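Local structure of probable TonB-dependent siderophore receptor PiuA (Acinetobacter baumannii, 5FP1) at residues Lys229-Ile234 against Tyr701-Glu706; Val251-Tyr256 against Leu687-Tyr692; Val645-Val650 against Pro661-Tyr666. The protein probably binds iron-carrying siderophores at the bacterial outer membrane and imports them, the first step in taking up iron from the environment. One frame throughout, in Å; residues are numbered along the deposited sequence.

Interaction 1 (Lys229-Ile234 against Tyr701-Glu706); sequences KPDSGI and YATEAE
Asp231 approaches Thr703 where the loop 229-234 comes down onto strand 701-704, the middle member of a small three-stranded antiparallel sheet formed by long loops of the TonB-dependent receptor barrel. Its OD2 lies 4.1 Å from Thr703 CG2, a loose touch; the carboxylate's stronger partners are Lys189, in a salt bridge with OD2, and Gln192, which bonds OD1. OD1 also turns back to accept from Ser232 N, met from above the carboxylate plane. Ser232 points its CB away from the strand, bonds its hydroxyl to Thr302 O, and meets the strand through its own carbonyl oxygen. Two waters bridge there: one donates to Ser232 O and accepts from Glu704 N, the other donates to Ser232 O at 2.7 Å and pairs with Thr703 OG1. At Gly233 the chain passes so close that its CA stands 3.4 Å from Ala702 O and 3.9 Å from Tyr701 CD2; a beta carbon would clash with both residues, which is why glycine suits the place. The Tyr701 ring is anchored beyond the contact by its hydroxyl bonding to Gly75 O. Ile234 then enters the sheet as the antiparallel hydrogen-bonded partner of Ala702, Ile234 N giving a nearly straight bond (173°) to Ala702 O and Ala702 N returning one to Ile234 O. Its branched side chain suits an extended backbone and packs with Ala702 against Phe693. With CG1 beside the backbone N (chi1 -54°), it crosses the extended Glu704, whose OE2 takes Gly254 N, and brings Ile234 CG1 to 3.7 Å from Glu704 OE1.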
loop_
_atom_site.group_PDB
_atom_site.type_symbol
_atom_site.label_atom_id
_atom_site.label_comp_id
_atom_site.label_asym_id
_atom_site.label_seq_id
_atom_site.Cartn_x
_atom_site.Cartn_y
_atom_site.Cartn_z
ATOM N N LYS A 229 -15.320 4.756 12.639
ATOM C CA LYS A 229 -16.403 5.354 11.863
ATOM C C LYS A 229 -15.709 5.797 10.550
ATOM O O LYS A 229 -14.898 6.689 10.570
ATOM C CB LYS A 229 -17.030 6.547 12.594
ATOM C CG LYS A 229 -17.798 6.195 13.869
ATOM C CD LYS A 229 -18.916 5.220 13.512
ATOM C CE LYS A 229 -19.886 4.899 14.651
ATOM N NZ LYS A 229 -20.947 3.991 14.109
ATOM N N PRO A 230 -16.001 5.124 9.426
ATOM C CA PRO A 230 -15.150 5.272 8.238
ATOM C C PRO A 230 -15.392 6.565 7.473
ATOM O O PRO A 230 -16.490 7.132 7.488
ATOM C CB PRO A 230 -15.549 4.060 7.372
ATOM C CG PRO A 230 -16.971 3.795 7.749
ATOM C CD PRO A 230 -17.038 4.092 9.233
ATOM N N ASP A 231 -14.365 7.029 6.793
ATOM C CA ASP A 231 -14.471 8.219 5.998
ATOM C C ASP A 231 -15.383 8.036 4.810
ATOM O O ASP A 231 -15.666 6.907 4.361
ATOM C CB ASP A 231 -13.081 8.667 5.531
ATOM C CG ASP A 231 -13.018 10.175 5.233
ATOM O OD1 ASP A 231 -14.037 10.887 5.400
ATOM O OD2 ASP A 231 -11.938 10.617 4.820
ATOM N N SER A 232 -15.875 9.170 4.342
ATOM C CA SER A 232 -16.622 9.283 3.119
ATOM C C SER A 232 -15.696 10.025 2.153
ATOM O O SER A 232 -14.472 9.831 2.148
ATOM C CB SER A 232 -17.931 10.049 3.366
ATOM O OG SER A 232 -18.760 10.112 2.203
ATOM N N GLY A 233 -16.255 10.885 1.337
ATOM C CA GLY A 233 -15.457 11.676 0.425
ATOM C C GLY A 233 -16.216 12.915 -0.007
ATOM O O GLY A 233 -17.262 13.224 0.566
ATOM N N ILE A 234 -15.685 13.606 -1.014
ATOM C CA ILE A 234 -16.304 14.809 -1.575
ATOM C C ILE A 234 -16.697 14.508 -3.019
ATOM O O ILE A 234 -15.867 14.005 -3.819
ATOM C CB ILE A 234 -15.368 16.021 -1.497
ATOM C CG1 ILE A 234 -14.881 16.241 -0.069
ATOM C CG2 ILE A 234 -16.045 17.273 -2.063
ATOM C CD1 ILE A 234 -15.981 16.507 0.955
ATOM N N TYR A 701 -16.539 10.388 -6.513
ATOM C CA TYR A 701 -15.952 11.136 -5.410
ATOM C C TYR A 701 -14.450 11.049 -5.336
ATOM O O TYR A 701 -13.800 10.190 -5.965
ATOM C CB TYR A 701 -16.545 10.675 -4.070
ATOM C CG TYR A 701 -15.937 9.393 -3.560
ATOM C CD1 TYR A 701 -16.388 8.152 -3.999
ATOM C CD2 TYR A 701 -14.889 9.423 -2.651
ATOM C CE1 TYR A 701 -15.782 6.970 -3.568
ATOM C CE2 TYR A 701 -14.328 8.263 -2.172
ATOM C CZ TYR A 701 -14.769 7.032 -2.625
ATOM O OH TYR A 701 -14.158 5.887 -2.128
ATOM N N ALA A 702 -13.903 11.973 -4.560
ATOM C CA ALA A 702 -12.505 11.965 -4.164
ATOM C C ALA A 702 -12.389 12.057 -2.655
ATOM O O ALA A 702 -13.284 12.560 -1.977
ATOM C CB ALA A 702 -11.775 13.113 -4.792
ATOM N N THR A 703 -11.260 11.615 -2.120
ATOM C CA THR A 703 -11.068 11.575 -0.684
ATOM C C THR A 703 -10.244 12.778 -0.283
ATOM O O THR A 703 -9.142 12.988 -0.797
ATOM C CB THR A 703 -10.319 10.293 -0.255
ATOM O OG1 THR A 703 -11.091 9.150 -0.635
ATOM C CG2 THR A 703 -10.067 10.239 1.241
ATOM N N GLU A 704 -10.773 13.559 0.649
ATOM C CA GLU A 704 -10.052 14.692 1.202
ATOM C C GLU A 704 -8.962 14.277 2.182
ATOM O O GLU A 704 -9.138 13.400 3.034
ATOM C CB GLU A 704 -11.058 15.669 1.863
ATOM C CG GLU A 704 -10.513 17.049 2.200
ATOM C CD GLU A 704 -11.595 17.976 2.776
ATOM O OE1 GLU A 704 -12.805 17.692 2.594
ATOM O OE2 GLU A 704 -11.235 18.979 3.414
ATOM N N ALA A 705 -7.798 14.915 2.072
ATOM C CA ALA A 705 -6.742 14.707 3.048
ATOM C C ALA A 705 -7.124 15.355 4.368
ATOM O O ALA A 705 -7.979 16.236 4.427
ATOM C CB ALA A 705 -5.428 15.293 2.540
ATOM N N GLU A 706 -6.519 14.868 5.435
ATOM C CA GLU A 706 -6.715 15.424 6.752
ATOM C C GLU A 706 -6.244 16.889 6.788
ATOM O O GLU A 706 -5.328 17.271 6.044
ATOM C CB GLU A 706 -5.874 14.633 7.751
ATOM C CG GLU A 706 -4.408 14.910 7.531
ATOM C CD GLU A 706 -3.471 14.076 8.378
ATOM O OE1 GLU A 706 -3.966 13.258 9.200
ATOM O OE2 GLU A 706 -2.233 14.270 8.226
HETATM O O HOH W 1 -12.935 12.729 2.408
HETATM O O HOH W 2 -12.607 8.044 1.385
#

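Interaction 2 (Val251-Tyr256 against Leu687-Tyr692); sequences VKQGTY and LSDKRY
Gln253 and Arg691 run alongside each other head to tail, and their methylene groups make the close-packed part of this contact. Gln253 CD rests 4.0 Å from Arg691 CB, and Gln253 CB 4.1 Å from Arg691 CD, so two long polar residues supply an apolar flank while their ends go separate ways. The arginine, extended from CG to NE, reaches back to Val251: its guanidinium lies with one face under Val251 O, 3.4 Å from Arg691 NH2 in a direction too poor for a hydrogen bond, while Val251 CG2 comes within 3.8 Å of Arg691 NH2. NH2 is instead bonded to Ala249 O. The partners are two long connecting loops of the beta-barrel, and the first bends through a type II turn from Lys252 to Thr255. Gly254 holds a positive phi (76°) there, easily adopted without a side chain, and Thr255 grips Lys252 O twice, through N and OG1. Toward solvent the contact loosens. Gln253 keeps CG anti to its N (chi1 -179°) and stretches out to Asp689, where NE2 gives a long bond of 3.3 Å to Asp689 O, entering well above that carbonyl plane. The Asp689 carboxylate has its own support from Arg708 N through OD1. One water donates both to Gln253 OE1 and to Asp689 OD2. At the arginine end another accepts from Arg691 NE at 2.9 Å, in the guanidinium plane, while donating to Lys252 O.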
loop_
_atom_site.group_PDB
_atom_site.type_symbol
_atom_site.label_atom_id
_atom_site.label_comp_id
_atom_site.label_asym_id
_atom_site.label_seq_id
_atom_site.Cartn_x
_atom_site.Cartn_y
_atom_site.Cartn_z
ATOM N N VAL A 251 -17.149 22.822 -1.303
ATOM C CA VAL A 251 -17.834 22.803 -0.033
ATOM C C VAL A 251 -16.793 23.023 1.038
ATOM O O VAL A 251 -15.584 22.926 0.783
ATOM C CB VAL A 251 -18.562 21.475 0.224
ATOM C CG1 VAL A 251 -19.629 21.269 -0.833
ATOM C CG2 VAL A 251 -17.570 20.312 0.184
ATOM N N LYS A 252 -17.262 23.344 2.231
ATOM C CA LYS A 252 -16.359 23.692 3.324
ATOM C C LYS A 252 -15.353 22.572 3.607
ATOM O O LYS A 252 -15.699 21.392 3.613
ATOM C CB LYS A 252 -17.149 23.952 4.585
ATOM C CG LYS A 252 -16.355 24.640 5.683
ATOM C CD LYS A 252 -17.223 24.864 6.918
ATOM C CE LYS A 252 -16.403 25.465 8.048
ATOM N NZ LYS A 252 -17.252 25.769 9.235
ATOM N N GLN A 253 -14.119 22.961 3.861
ATOM C CA GLN A 253 -13.076 22.023 4.223
ATOM C C GLN A 253 -13.541 21.148 5.381
ATOM O O GLN A 253 -14.167 21.626 6.319
ATOM C CB GLN A 253 -11.795 22.797 4.601
ATOM C CG GLN A 253 -10.628 21.910 4.969
ATOM C CD GLN A 253 -9.338 22.665 5.199
ATOM O OE1 GLN A 253 -9.316 23.887 5.267
ATOM N NE2 GLN A 253 -8.250 21.934 5.284
ATOM N N GLY A 254 -13.265 19.846 5.306
ATOM C CA GLY A 254 -13.610 18.950 6.393
ATOM C C GLY A 254 -15.077 18.564 6.505
ATOM O O GLY A 254 -15.481 18.001 7.495
ATOM N N THR A 255 -15.857 18.785 5.456
ATOM C CA THR A 255 -17.258 18.349 5.441
ATOM C C THR A 255 -17.340 16.819 5.340
ATOM O O THR A 255 -16.640 16.196 4.527
ATOM C CB THR A 255 -18.029 19.013 4.288
ATOM O OG1 THR A 255 -18.014 20.446 4.462
ATOM C CG2 THR A 255 -19.458 18.520 4.234
ATOM N N TYR A 256 -18.181 16.218 6.171
ATOM C CA TYR A 256 -18.345 14.757 6.208
ATOM C C TYR A 256 -19.727 14.335 5.772
ATOM O O TYR A 256 -20.716 14.739 6.392
ATOM C CB TYR A 256 -18.100 14.251 7.623
ATOM C CG TYR A 256 -18.217 12.759 7.832
ATOM C CD1 TYR A 256 -17.289 11.871 7.292
ATOM C CD2 TYR A 256 -19.239 12.229 8.621
ATOM C CE1 TYR A 256 -17.388 10.507 7.531
ATOM C CE2 TYR A 256 -19.342 10.884 8.864
ATOM C CZ TYR A 256 -18.411 10.011 8.327
ATOM O OH TYR A 256 -18.543 8.653 8.587
ATOM N N LEU A 687 0.783 21.873 7.915
ATOM C CA LEU A 687 1.072 23.110 8.614
ATOM C C LEU A 687 0.306 24.296 8.053
ATOM O O LEU A 687 -0.085 25.193 8.788
ATOM C CB LEU A 687 2.584 23.325 8.448
ATOM C CG LEU A 687 3.433 24.276 9.239
ATOM C CD1 LEU A 687 3.287 24.008 10.723
ATOM C CD2 LEU A 687 4.868 24.050 8.790
ATOM N N SER A 688 0.070 24.324 6.754
ATOM C CA SER A 688 -0.699 25.420 6.166
ATOM C C SER A 688 -2.210 25.151 6.115
ATOM O O SER A 688 -2.938 25.942 5.558
ATOM C CB SER A 688 -0.187 25.737 4.755
ATOM O OG SER A 688 -0.445 24.668 3.852
ATOM N N ASP A 689 -2.663 24.028 6.671
ATOM C CA ASP A 689 -4.083 23.646 6.651
ATOM C C ASP A 689 -4.659 23.604 5.224
ATOM O O ASP A 689 -5.775 24.033 4.942
ATOM C CB ASP A 689 -4.911 24.579 7.543
ATOM C CG ASP A 689 -6.203 23.945 8.002
ATOM O OD1 ASP A 689 -6.333 22.687 7.974
ATOM O OD2 ASP A 689 -7.109 24.708 8.391
ATOM N N LYS A 690 -3.875 23.062 4.319
ATOM C CA LYS A 690 -4.263 22.982 2.923
ATOM C C LYS A 690 -5.407 21.947 2.764
ATOM O O LYS A 690 -5.343 20.857 3.313
ATOM C CB LYS A 690 -3.043 22.528 2.122
ATOM C CG LYS A 690 -3.270 22.294 0.644
ATOM C CD LYS A 690 -3.541 23.575 -0.109
ATOM C CE LYS A 690 -3.890 23.223 -1.535
ATOM N NZ LYS A 690 -4.043 24.425 -2.414
ATOM N N ARG A 691 -6.430 22.329 2.018
ATOM C CA ARG A 691 -7.461 21.411 1.530
ATOM C C ARG A 691 -6.998 20.786 0.223
ATOM O O ARG A 691 -6.879 21.442 -0.830
ATOM C CB ARG A 691 -8.788 22.146 1.318
ATOM C CG ARG A 691 -9.950 21.252 0.856
ATOM C CD ARG A 691 -11.183 22.115 0.563
ATOM N NE ARG A 691 -12.404 21.373 0.199
ATOM C CZ ARG A 691 -12.907 21.306 -1.023
ATOM N NH1 ARG A 691 -12.281 21.855 -2.040
ATOM N NH2 ARG A 691 -14.027 20.631 -1.242
ATOM N N TYR A 692 -6.728 19.493 0.295
ATOM C CA TYR A 692 -6.345 18.738 -0.882
ATOM C C TYR A 692 -6.890 17.313 -0.785
ATOM O O TYR A 692 -7.517 16.931 0.226
ATOM C CB TYR A 692 -4.810 18.762 -1.090
ATOM C CG TYR A 692 -3.984 17.983 -0.091
ATOM C CD1 TYR A 692 -3.741 18.476 1.184
ATOM C CD2 TYR A 692 -3.442 16.734 -0.430
ATOM C CE1 TYR A 692 -2.992 17.759 2.093
ATOM C CE2 TYR A 692 -2.708 16.000 0.472
ATOM C CZ TYR A 692 -2.452 16.531 1.723
ATOM O OH TYR A 692 -1.711 15.803 2.625
HETATM O O HOH W 3 -14.235 19.770 1.721
HETATM O O HOH W 4 -7.452 26.110 4.678
HETATM O O HOH W 5 -9.824 24.594 8.165
#

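Interaction 3 (Val645-Val650 against Pro661-Tyr666); sequences VYSDKV and PSYVRY
Tyr646 and Val664 form a non-hydrogen-bonded pair in the antiparallel hairpin of strands 638-651 and 659-673, part of the receptor's beta-barrel wall. Starting at Tyr646 CB, which lies near both Tyr663 O and Val664 CG2, 4.0 and 4.2 Å away, the side chain runs with CG anti to the backbone N (chi1 159°) and brings one edge of its ring toward the neighbouring strand. CG stands 4.0 Å from Tyr663 O. Tyr646 CD1 comes in to 3.3 Å of Tyr663 O, and meets Val664 CG2 at the ring edge. Tyr646 CE1 is still 4.2 Å from Tyr663 O, with Ser662 CB a little farther off, while Asp648 N covers one ring face toward the rim. A bound detergent, C8E, touches this side chain, consistent with an aromatic residue facing the membrane. On the other face of the strands, Tyr663 turns its ring over Ser647, whose small CB fits 3.6 Å from Tyr663 CE2 and whose N lies over the ring centre; Tyr692 stacks with the same ring. Val645 with Arg665 and Ser647 with Tyr663 are the hydrogen-bonded pairs, each joined by two backbone bonds. Beyond the strand pairing, a water donates to Asp648 O at 2.8 Å and to Pro661 O.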
loop_
_atom_site.group_PDB
_atom_site.type_symbol
_atom_site.label_atom_id
_atom_site.label_comp_id
_atom_site.label_asym_id
_atom_site.label_seq_id
_atom_site.Cartn_x
_atom_site.Cartn_y
_atom_site.Cartn_z
ATOM N N VAL A 645 5.520 18.102 0.673
ATOM C CA VAL A 645 5.009 17.062 -0.241
ATOM C C VAL A 645 4.243 17.769 -1.360
ATOM O O VAL A 645 3.310 18.532 -1.087
ATOM C CB VAL A 645 4.061 16.093 0.525
ATOM C CG1 VAL A 645 3.372 15.111 -0.415
ATOM C CG2 VAL A 645 4.853 15.312 1.564
ATOM N N TYR A 646 4.646 17.524 -2.605
ATOM C CA TYR A 646 4.028 18.090 -3.766
ATOM C C TYR A 646 3.538 16.988 -4.703
ATOM O O TYR A 646 4.236 16.021 -4.968
ATOM C CB TYR A 646 5.026 18.958 -4.541
ATOM C CG TYR A 646 4.637 19.157 -5.977
ATOM C CD1 TYR A 646 3.596 20.016 -6.336
ATOM C CD2 TYR A 646 5.308 18.486 -6.991
ATOM C CE1 TYR A 646 3.231 20.180 -7.666
ATOM C CE2 TYR A 646 4.966 18.663 -8.308
ATOM C CZ TYR A 646 3.936 19.507 -8.646
ATOM O OH TYR A 646 3.628 19.631 -9.978
ATOM N N SER A 647 2.369 17.193 -5.259
ATOM C CA SER A 647 1.881 16.372 -6.367
ATOM C C SER A 647 1.201 17.236 -7.398
ATOM O O SER A 647 0.484 18.184 -7.056
ATOM C CB SER A 647 0.887 15.335 -5.860
ATOM O OG SER A 647 0.452 14.483 -6.933
ATOM N N ASP A 648 1.399 16.913 -8.662
ATOM C CA ASP A 648 0.574 17.500 -9.712
ATOM C C ASP A 648 -0.844 16.904 -9.601
ATOM O O ASP A 648 -1.111 16.007 -8.773
ATOM C CB ASP A 648 1.184 17.205 -11.051
ATOM C CG ASP A 648 0.717 18.167 -12.156
ATOM O OD1 ASP A 648 -0.090 19.096 -11.922
ATOM O OD2 ASP A 648 1.173 17.956 -13.273
ATOM N N LYS A 649 -1.741 17.396 -10.434
ATOM C CA LYS A 649 -3.101 16.875 -10.493
ATOM C C LYS A 649 -3.175 15.397 -10.842
ATOM O O LYS A 649 -2.287 14.841 -11.503
ATOM C CB LYS A 649 -3.939 17.703 -11.456
ATOM C CG LYS A 649 -3.590 17.569 -12.904
ATOM C CD LYS A 649 -4.708 18.218 -13.717
ATOM C CE LYS A 649 -4.318 18.393 -15.165
ATOM N NZ LYS A 649 -5.475 18.893 -15.957
ATOM N N VAL A 650 -4.226 14.740 -10.357
ATOM C CA VAL A 650 -4.396 13.313 -10.588
ATOM C C VAL A 650 -5.770 13.082 -11.144
ATOM O O VAL A 650 -6.749 13.562 -10.556
ATOM C CB VAL A 650 -4.217 12.508 -9.282
ATOM C CG1 VAL A 650 -4.624 11.057 -9.467
ATOM C CG2 VAL A 650 -2.764 12.589 -8.827
ATOM N N PRO A 661 -6.903 18.518 -7.925
ATOM C CA PRO A 661 -5.837 19.433 -8.349
ATOM C C PRO A 661 -4.499 19.176 -7.688
ATOM O O PRO A 661 -4.410 18.456 -6.681
ATOM C CB PRO A 661 -6.367 20.825 -7.950
ATOM C CG PRO A 661 -7.403 20.568 -6.917
ATOM C CD PRO A 661 -7.990 19.215 -7.216
ATOM N N SER A 662 -3.457 19.791 -8.240
ATOM C CA SER A 662 -2.144 19.787 -7.616
ATOM C C SER A 662 -2.170 20.416 -6.244
ATOM O O SER A 662 -3.072 21.187 -5.911
ATOM C CB SER A 662 -1.157 20.576 -8.480
ATOM O OG SER A 662 -1.551 21.931 -8.533
ATOM N N TYR A 663 -1.171 20.101 -5.444
ATOM C CA TYR A 663 -1.064 20.632 -4.098
ATOM C C TYR A 663 0.367 20.534 -3.578
ATOM O O TYR A 663 1.177 19.717 -4.039
ATOM C CB TYR A 663 -1.981 19.865 -3.117
ATOM C CG TYR A 663 -1.614 18.396 -2.967
ATOM C CD1 TYR A 663 -0.658 17.989 -2.069
ATOM C CD2 TYR A 663 -2.197 17.435 -3.764
ATOM C CE1 TYR A 663 -0.302 16.651 -1.940
ATOM C CE2 TYR A 663 -1.852 16.094 -3.644
ATOM C CZ TYR A 663 -0.894 15.703 -2.745
ATOM O OH TYR A 663 -0.556 14.349 -2.626
ATOM N N VAL A 664 0.638 21.351 -2.566
ATOM C CA VAL A 664 1.796 21.210 -1.699
ATOM C C VAL A 664 1.343 21.236 -0.251
ATOM O O VAL A 664 0.531 22.068 0.146
ATOM C CB VAL A 664 2.788 22.377 -1.903
ATOM C CG1 VAL A 664 4.034 22.138 -1.081
ATOM C CG2 VAL A 664 3.141 22.501 -3.362
ATOM N N ARG A 665 1.870 20.321 0.540
ATOM C CA ARG A 665 1.499 20.148 1.930
ATOM C C ARG A 665 2.780 20.202 2.728
ATOM O O ARG A 665 3.752 19.539 2.360
ATOM C CB ARG A 665 0.827 18.793 2.140
ATOM C CG ARG A 665 0.721 18.338 3.591
ATOM C CD ARG A 665 1.210 16.906 3.758
ATOM N NE ARG A 665 1.387 16.518 5.160
ATOM C CZ ARG A 665 0.494 15.863 5.886
ATOM N NH1 ARG A 665 -0.649 15.471 5.345
ATOM N NH2 ARG A 665 0.766 15.553 7.141
ATOM N N TYR A 666 2.786 20.994 3.798
ATOM C CA TYR A 666 3.962 21.154 4.661
ATOM C C TYR A 666 3.813 20.500 6.019
ATOM O O TYR A 666 2.711 20.378 6.567
ATOM C CB TYR A 666 4.232 22.652 4.876
ATOM C CG TYR A 666 4.410 23.395 3.587
ATOM C CD1 TYR A 666 5.600 23.336 2.897
ATOM C CD2 TYR A 666 3.380 24.136 3.048
ATOM C CE1 TYR A 666 5.766 24.008 1.701
ATOM C CE2 TYR A 666 3.529 24.796 1.853
ATOM C CZ TYR A 666 4.733 24.738 1.194
ATOM O OH TYR A 666 4.885 25.399 -0.000
HETATM O O HOH W 6 -3.261 15.725 -6.976
#

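In the fold
From the N terminus, residues 229-234 and then 251-256 come from the one long connection between barrel strands 215-226 and 264-279, and most of the barrel follows before their partners appear. Interaction 3 closes first, a short hairpin; interaction 2 closes around it when 687-692 returns to 251-256, and interaction 1 encloses both. The three are thus nested, with no crossing. Ala705 N bonds to Tyr692 O between interactions 1 and 2. Leu687 N to Tyr666 O, and Tyr692 OH with Arg665 NH1, tie interaction 2 to the hairpin wall, while Glu706 and Arg665 form a long, weak ion pair. Interactions 1 and 2 join loops from early and late barrel strands; interaction 3 belongs to the late wall.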